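Petrobactin-binding protein YclQ (Bacillus subtilis subsp. subtilis str. 168, PDB 3GFV) binds iron-free and ferric petrobactin and the precursor 3,4-dihydroxybenzoic acid, and serves the YclNOPQ ABC transporter in the uptake of ferric-petrobactin. Local coordinates at residues Y220-I223 with S224-P228; S245-Q248 with V249-D253; N257-A260 with V261-H265. All coordinates share one frame; numbering follows the deposited sequence.

Contact 1 (Y220-I223 with S224-P228)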
loop_
_atom_site.group_PDB
_atom_site.type_symbol
_atom_site.label_atom_id
_atom_site.label_comp_id
_atom_site.label_asym_id
_atom_site.label_seq_id
_atom_site.Cartn_x
_atom_site.Cartn_y
_atom_site.Cartn_z
ATOM N N TYR A 220 -8.029 -24.258 -2.880
ATOM C CA TYR A 220 -6.769 -24.869 -2.467
ATOM C C TYR A 220 -6.160 -25.649 -3.623
ATOM O O TYR A 220 -4.935 -25.654 -3.810
ATOM C CB TYR A 220 -6.967 -25.792 -1.257
ATOM C CG TYR A 220 -7.325 -25.065 0.025
ATOM C CD1 TYR A 220 -6.644 -25.320 1.211
ATOM C CD2 TYR A 220 -8.341 -24.117 0.047
ATOM C CE1 TYR A 220 -6.974 -24.655 2.385
ATOM C CE2 TYR A 220 -8.675 -23.447 1.210
ATOM C CZ TYR A 220 -7.991 -23.721 2.377
ATOM O OH TYR A 220 -8.331 -23.043 3.530
ATOM N N GLU A 221 -7.019 -26.308 -4.401
ATOM C CA GLU A 221 -6.568 -27.074 -5.549
ATOM C C GLU A 221 -5.821 -26.186 -6.536
ATOM O O GLU A 221 -4.958 -26.663 -7.266
ATOM C CB GLU A 221 -7.736 -27.744 -6.268
ATOM C CG GLU A 221 -8.340 -28.934 -5.534
ATOM C CD GLU A 221 -9.468 -28.538 -4.589
ATOM O OE1 GLU A 221 -9.528 -27.345 -4.191
ATOM O OE2 GLU A 221 -10.299 -29.423 -4.253
ATOM N N TYR A 222 -6.189 -24.907 -6.579
ATOM C CA TYR A 222 -5.490 -23.958 -7.434
ATOM C C TYR A 222 -4.037 -23.758 -6.977
ATOM O O TYR A 222 -3.135 -23.677 -7.793
ATOM C CB TYR A 222 -6.198 -22.595 -7.422
ATOM C CG TYR A 222 -5.405 -21.541 -8.132
ATOM C CD1 TYR A 222 -5.437 -21.445 -9.519
ATOM C CD2 TYR A 222 -4.600 -20.635 -7.430
ATOM C CE1 TYR A 222 -4.689 -20.482 -10.192
ATOM C CE2 TYR A 222 -3.859 -19.677 -8.093
ATOM C CZ TYR A 222 -3.906 -19.592 -9.461
ATOM O OH TYR A 222 -3.147 -18.629 -10.103
ATOM N N ILE A 223 -3.820 -23.687 -5.670
ATOM C CA ILE A 223 -2.454 -23.535 -5.156
ATOM C C ILE A 223 -1.612 -24.764 -5.531
ATOM O O ILE A 223 -0.474 -24.645 -5.982
ATOM C CB ILE A 223 -2.467 -23.313 -3.641
ATOM C CG1 ILE A 223 -3.144 -21.973 -3.324
ATOM C CG2 ILE A 223 -1.052 -23.299 -3.078
ATOM C CD1 ILE A 223 -3.380 -21.765 -1.848
ATOM N N SER A 224 -2.205 -25.937 -5.368
ATOM C CA SER A 224 -1.561 -27.200 -5.700
ATOM C C SER A 224 -1.248 -27.265 -7.190
ATOM O O SER A 224 -0.137 -27.625 -7.611
ATOM C CB SER A 224 -2.481 -28.353 -5.287
ATOM O OG SER A 224 -1.968 -29.596 -5.739
ATOM N N LYS A 225 -2.216 -26.925 -8.025
ATOM C CA LYS A 225 -1.925 -27.037 -9.450
ATOM C C LYS A 225 -0.915 -26.004 -9.936
ATOM O O LYS A 225 -0.185 -26.237 -10.889
ATOM C CB LYS A 225 -3.192 -27.055 -10.303
ATOM C CG LYS A 225 -3.698 -25.740 -10.740
ATOM C CD LYS A 225 -4.541 -25.913 -11.990
ATOM C CE LYS A 225 -5.267 -24.634 -12.342
ATOM N NZ LYS A 225 -6.109 -24.791 -13.566
ATOM N N THR A 226 -0.873 -24.850 -9.267
ATOM C CA THR A 226 0.083 -23.810 -9.614
ATOM C C THR A 226 1.484 -24.144 -9.120
ATOM O O THR A 226 2.463 -23.808 -9.787
ATOM C CB THR A 226 -0.381 -22.477 -9.023
ATOM O OG1 THR A 226 -1.665 -22.172 -9.581
ATOM C CG2 THR A 226 0.621 -21.359 -9.333
ATOM N N ASN A 227 1.570 -24.847 -7.987
ATOM C CA ASN A 227 2.861 -25.232 -7.397
ATOM C C ASN A 227 3.929 -24.112 -7.341
ATOM O O ASN A 227 5.050 -24.245 -7.850
ATOM C CB ASN A 227 3.434 -26.480 -8.107
ATOM C CG ASN A 227 4.630 -27.067 -7.368
ATOM O OD1 ASN A 227 4.722 -26.943 -6.152
ATOM N ND2 ASN A 227 5.559 -27.718 -8.111
ATOM N N PRO A 228 3.604 -22.998 -6.683
ATOM C CA PRO A 228 4.574 -21.898 -6.634
ATOM C C PRO A 228 5.784 -22.253 -5.770
ATOM O O PRO A 228 5.648 -22.955 -4.764
ATOM C CB PRO A 228 3.784 -20.777 -5.933
ATOM C CG PRO A 228 2.831 -21.568 -5.004
ATOM C CD PRO A 228 2.392 -22.734 -5.889
#
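Y222 swings its ring away from its own backbone N (chi1 172°), while T226, one turn later, holds OG1 on the backbone-N side (chi1 -60°), which brings the hydroxyl over the middle of one face of the tyrosine ring. T226 OG1 stands 3.4 Å from Y222 CZ, the nearest ring atom, yet the hydroxyl is spent elsewhere: it donates to Y222 O at 2.8 Å. The same carbonyl oxygen accepts T226 N at 2.9 Å, and the two donors reach it from opposite faces of the carbonyl plane. This double grip fixes the threonine's rotation beneath the ring, whose own OH is anchored by D206. Alongside, the turns are tied by K225 N to E221 O (2.9 Å) and S224 N to Y220 O (3.2 Å). The last bond of this series runs from N227 N to I223 O (2.9 Å); N227 then turns to positive phi, its OD1 accepting N259 N, and P228 leads off toward strand 230-235. I223 faces inward onto strands 173-180 and 183-187. The arrangement is that of a short amphipathic helix ending in a left-handed residue, laid against the sheet of an alpha/beta periplasmic-binding lobe.

Contact 2 (S245-Q248 with V249-D253)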
loop_
_atom_site.group_PDB
_atom_site.type_symbol
_atom_site.label_atom_id
_atom_site.label_comp_id
_atom_site.label_asym_id
_atom_site.label_seq_id
_atom_site.Cartn_x
_atom_site.Cartn_y
_atom_site.Cartn_z
ATOM N N SER A 245 -6.868 -16.401 8.940
ATOM C CA SER A 245 -7.158 -17.721 8.363
ATOM C C SER A 245 -6.017 -18.209 7.491
ATOM O O SER A 245 -6.195 -19.051 6.609
ATOM C CB SER A 245 -8.489 -17.726 7.599
ATOM O OG SER A 245 -8.504 -16.747 6.577
ATOM N N THR A 246 -4.828 -17.702 7.768
ATOM C CA THR A 246 -3.654 -18.110 7.010
ATOM C C THR A 246 -3.229 -19.560 7.258
ATOM O O THR A 246 -2.925 -20.299 6.312
ATOM C CB THR A 246 -2.491 -17.189 7.329
ATOM O OG1 THR A 246 -2.793 -15.896 6.802
ATOM C CG2 THR A 246 -1.223 -17.713 6.693
ATOM N N LYS A 247 -3.206 -19.975 8.522
ATOM C CA LYS A 247 -2.728 -21.316 8.855
ATOM C C LYS A 247 -3.620 -22.413 8.296
ATOM O O LYS A 247 -3.141 -23.481 7.892
ATOM C CB LYS A 247 -2.590 -21.480 10.370
ATOM C CG LYS A 247 -1.478 -20.644 10.983
ATOM C CD LYS A 247 -1.202 -21.072 12.419
ATOM C CE LYS A 247 -1.102 -22.591 12.526
ATOM N NZ LYS A 247 -0.676 -23.058 13.881
ATOM N N GLN A 248 -4.922 -22.178 8.282
ATOM C CA GLN A 248 -5.807 -23.204 7.761
ATOM C C GLN A 248 -5.549 -23.343 6.273
ATOM O O GLN A 248 -5.814 -24.393 5.698
ATOM C CB GLN A 248 -7.280 -22.900 8.046
ATOM C CG GLN A 248 -7.909 -21.807 7.196
ATOM C CD GLN A 248 -9.268 -21.372 7.744
ATOM O OE1 GLN A 248 -10.299 -21.538 7.087
ATOM N NE2 GLN A 248 -9.273 -20.834 8.960
ATOM N N VAL A 249 -5.031 -22.284 5.643
ATOM C CA VAL A 249 -4.704 -22.418 4.240
ATOM C C VAL A 249 -3.352 -23.100 4.073
ATOM O O VAL A 249 -3.246 -24.122 3.416
ATOM C CB VAL A 249 -4.660 -21.081 3.482
ATOM C CG1 VAL A 249 -4.211 -21.336 2.022
ATOM C CG2 VAL A 249 -6.024 -20.380 3.533
ATOM N N VAL A 250 -2.315 -22.532 4.667
ATOM C CA VAL A 250 -0.970 -22.915 4.238
ATOM C C VAL A 250 -0.494 -24.182 4.902
ATOM O O VAL A 250 0.383 -24.874 4.388
ATOM C CB VAL A 250 0.064 -21.799 4.455
ATOM C CG1 VAL A 250 -0.363 -20.539 3.709
ATOM C CG2 VAL A 250 0.239 -21.539 5.933
ATOM N N GLU A 251 -1.083 -24.498 6.047
ATOM C CA GLU A 251 -0.715 -25.717 6.748
ATOM C C GLU A 251 -1.717 -26.843 6.472
ATOM O O GLU A 251 -1.620 -27.929 7.043
ATOM C CB GLU A 251 -0.510 -25.416 8.239
ATOM C CG GLU A 251 0.657 -24.429 8.428
ATOM C CD GLU A 251 0.830 -23.950 9.850
ATOM O OE1 GLU A 251 0.378 -24.656 10.778
ATOM O OE2 GLU A 251 1.429 -22.865 10.039
ATOM N N ASN A 252 -2.653 -26.590 5.558
ATOM C CA ASN A 252 -3.596 -27.634 5.143
ATOM C C ASN A 252 -2.881 -28.829 4.496
ATOM O O ASN A 252 -1.991 -28.652 3.661
ATOM C CB ASN A 252 -4.592 -27.083 4.136
ATOM C CG ASN A 252 -5.772 -27.986 3.966
ATOM O OD1 ASN A 252 -5.689 -29.046 3.329
ATOM N ND2 ASN A 252 -6.882 -27.605 4.582
ATOM N N ASP A 253 -3.277 -30.038 4.873
ATOM C CA ASP A 253 -2.681 -31.251 4.318
ATOM C C ASP A 253 -2.644 -31.251 2.786
ATOM O O ASP A 253 -1.707 -31.780 2.177
ATOM C CB ASP A 253 -3.443 -32.485 4.822
ATOM C CG ASP A 253 -2.933 -33.781 4.209
ATOM O OD1 ASP A 253 -2.021 -34.389 4.806
ATOM O OD2 ASP A 253 -3.433 -34.182 3.131
#
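The carboxylate of E251 has K247 standing obliquely above one side of its plane: CG and CE of the lysine both lie on that side, with CE 3.1 Å from E251 OE1. A second flat group, the carboxamide of N252, packs near the carbonyl of Q248, with Q248 O 3.3 Å from N252 CB, while N252 OD1 accepts the backbone N of Y254. These groups sit at and just beyond the C-terminal end of the short helix 246-250, part of the connection between the parallel strands 230-235 and 266-268 in a beta-alpha-beta crossover of the alpha/beta lobe. Helical bonding is brief. T246 O receives V250 N nearly along the C=O axis at 2.8 Å and V249 N only weakly, and K247 O takes E251 N at 2.9 Å before E251 leaves helical geometry. At the other end D235 OD2 accepts both S245 N and T246 OG1, and S245 OG is bonded to G182 N, so the start of the helix is tied to the end of strand 230-235 and to the turn between strands 173-180 and 183-187. The buried side is apolar: T246 CG2 meets both methyls of V250, at 4.2 Å from V250 CG2, and these side chains rest on V233 and Y268. V249 is directed instead to helix 220-226, where it packs on I223 and Y220; its CG2 also lies 3.4 Å from S245 O. On the exposed side, K247 is bent at its third torsion (chi3 47°), which turns its end toward the glutamate one turn on. The resulting salt bridge is long and probably contributes modestly: K247 NZ remains 3.6 Å from E251 OE1, farther than the CE carbon beside it.

Contact 3 (N257-A260 with V261-H265)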
loop_
_atom_site.group_PDB
_atom_site.type_symbol
_atom_site.label_atom_id
_atom_site.label_comp_id
_atom_site.label_asym_id
_atom_site.label_seq_id
_atom_site.Cartn_x
_atom_site.Cartn_y
_atom_site.Cartn_z
ATOM N N ASN A 257 2.617 -30.706 -0.128
ATOM C CA ASN A 257 3.676 -30.937 -1.099
ATOM C C ASN A 257 3.981 -29.798 -2.068
ATOM O O ASN A 257 4.861 -29.947 -2.923
ATOM C CB ASN A 257 3.416 -32.223 -1.897
ATOM C CG ASN A 257 3.405 -33.432 -1.020
ATOM O OD1 ASN A 257 4.186 -33.506 -0.075
ATOM N ND2 ASN A 257 2.506 -34.384 -1.302
ATOM N N VAL A 258 3.284 -28.664 -1.939
ATOM C CA VAL A 258 3.588 -27.498 -2.767
ATOM C C VAL A 258 5.024 -27.038 -2.450
ATOM O O VAL A 258 5.415 -26.985 -1.290
ATOM C CB VAL A 258 2.559 -26.346 -2.523
ATOM C CG1 VAL A 258 3.033 -25.026 -3.145
ATOM C CG2 VAL A 258 1.180 -26.712 -3.086
ATOM N N ASN A 259 5.800 -26.712 -3.477
ATOM C CA ASN A 259 7.179 -26.262 -3.272
ATOM C C ASN A 259 7.310 -25.244 -2.131
ATOM O O ASN A 259 8.061 -25.462 -1.175
ATOM C CB ASN A 259 7.749 -25.708 -4.571
ATOM C CG ASN A 259 8.089 -26.806 -5.567
ATOM O OD1 ASN A 259 7.901 -27.994 -5.291
ATOM N ND2 ASN A 259 8.574 -26.418 -6.727
ATOM N N ALA A 260 6.563 -24.144 -2.222
ATOM C CA ALA A 260 6.671 -23.089 -1.214
ATOM C C ALA A 260 6.424 -23.613 0.206
ATOM O O ALA A 260 7.061 -23.170 1.167
ATOM C CB ALA A 260 5.704 -21.947 -1.522
ATOM N N VAL A 261 5.493 -24.549 0.333
ATOM C CA VAL A 261 5.164 -25.090 1.644
ATOM C C VAL A 261 6.250 -26.050 2.153
ATOM O O VAL A 261 6.787 -25.855 3.249
ATOM C CB VAL A 261 3.778 -25.748 1.663
ATOM C CG1 VAL A 261 3.492 -26.386 3.025
ATOM C CG2 VAL A 261 2.721 -24.733 1.338
ATOM N N LYS A 262 6.592 -27.064 1.371
ATOM C CA LYS A 262 7.530 -28.050 1.889
ATOM C C LYS A 262 8.952 -27.507 2.036
ATOM O O LYS A 262 9.701 -27.983 2.875
ATOM C CB LYS A 262 7.519 -29.331 1.070
ATOM C CG LYS A 262 7.843 -29.161 -0.371
ATOM C CD LYS A 262 7.654 -30.512 -1.062
ATOM C CE LYS A 262 8.344 -30.553 -2.400
ATOM N NZ LYS A 262 8.697 -31.972 -2.722
ATOM N N ASN A 263 9.303 -26.494 1.251
ATOM C CA ASN A 263 10.638 -25.915 1.288
ATOM C C ASN A 263 10.749 -24.737 2.270
ATOM O O ASN A 263 11.820 -24.152 2.414
ATOM C CB ASN A 263 11.059 -25.480 -0.117
ATOM C CG ASN A 263 11.173 -26.655 -1.081
ATOM O OD1 ASN A 263 11.434 -27.785 -0.665
ATOM N ND2 ASN A 263 10.988 -26.394 -2.365
ATOM N N GLY A 264 9.651 -24.396 2.936
ATOM C CA GLY A 264 9.648 -23.298 3.899
ATOM C C GLY A 264 9.795 -21.923 3.259
ATOM O O GLY A 264 10.532 -21.057 3.758
ATOM N N HIS A 265 9.114 -21.722 2.134
ATOM C CA HIS A 265 9.121 -20.425 1.459
ATOM C C HIS A 265 7.728 -19.817 1.389
ATOM O O HIS A 265 7.320 -19.304 0.344
ATOM C CB HIS A 265 9.740 -20.534 0.065
ATOM C CG HIS A 265 11.190 -20.897 0.098
ATOM N ND1 HIS A 265 12.091 -20.243 0.911
ATOM C CD2 HIS A 265 11.896 -21.850 -0.557
ATOM C CE1 HIS A 265 13.289 -20.780 0.753
ATOM N NE2 HIS A 265 13.201 -21.746 -0.142
#
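A260 O takes H265 N at 2.7 Å, and inside that wider loop G264 N donates to V261 O at 3.2 Å; with G264 at positive phi, the two bonds close helix 259-262 as a Schellman motif. At the other end V258, in the N-cap position, offers its carbonyl to the first turn: K262 N meets V258 O at 2.9 Å in an almost linear bond (N-H...O 170°), whereas V261 N reaches the same oxygen only weakly. N263 N to N259 O, also 2.9 Å, adds the last turn. The side chain of K262 takes the position between its backbone N and carbonyl carbon (chi1 58°) and runs extended back over the helix start, laying its CD 3.4 Å from N257 O. It travels side by side with N259 in the same direction, although the N259 amide is held through ND2 by D229. On the apolar side V261 CG2 touches V258 CB at 4.2 Å, and V258 packs on N227 and P228. Beyond the cap, the ring of H265 has N263 O above the centre of one face and stacks with Y230, while H265 and L231 share backbone hydrogen bonding. The chain thus passes into strand 266-268, parallel to strand 230-235 in the mixed sheet, and the Schellman-capped helix closes the beta-alpha-beta connection between these two strands.

Contacts 1, 2 and 3 follow one another along the chain, with centres 11 to 13 Å apart, and together form one end of a single alpha/beta lobe, 24 to 27 Å from the centre of the chain. Strand 230-235 separates contact 1 from contact 2, and strand 266-268 follows contact 3. Contact 1 packs on contact 2 through Y220, whose CE1 is 3.5 Å from Q248 O, and I223. It meets contact 3 through P228 O, 3.0 Å from A260 N in a probable hydrogen bond. Contacts 2 and 3 barely touch, V261 CG1 meeting V250 O. Helices 220-226 and 246-250 thus cover the lobe's mixed sheet, while helix 259-262 packs against the loop after helix 220-226 and leads into strand 266-268.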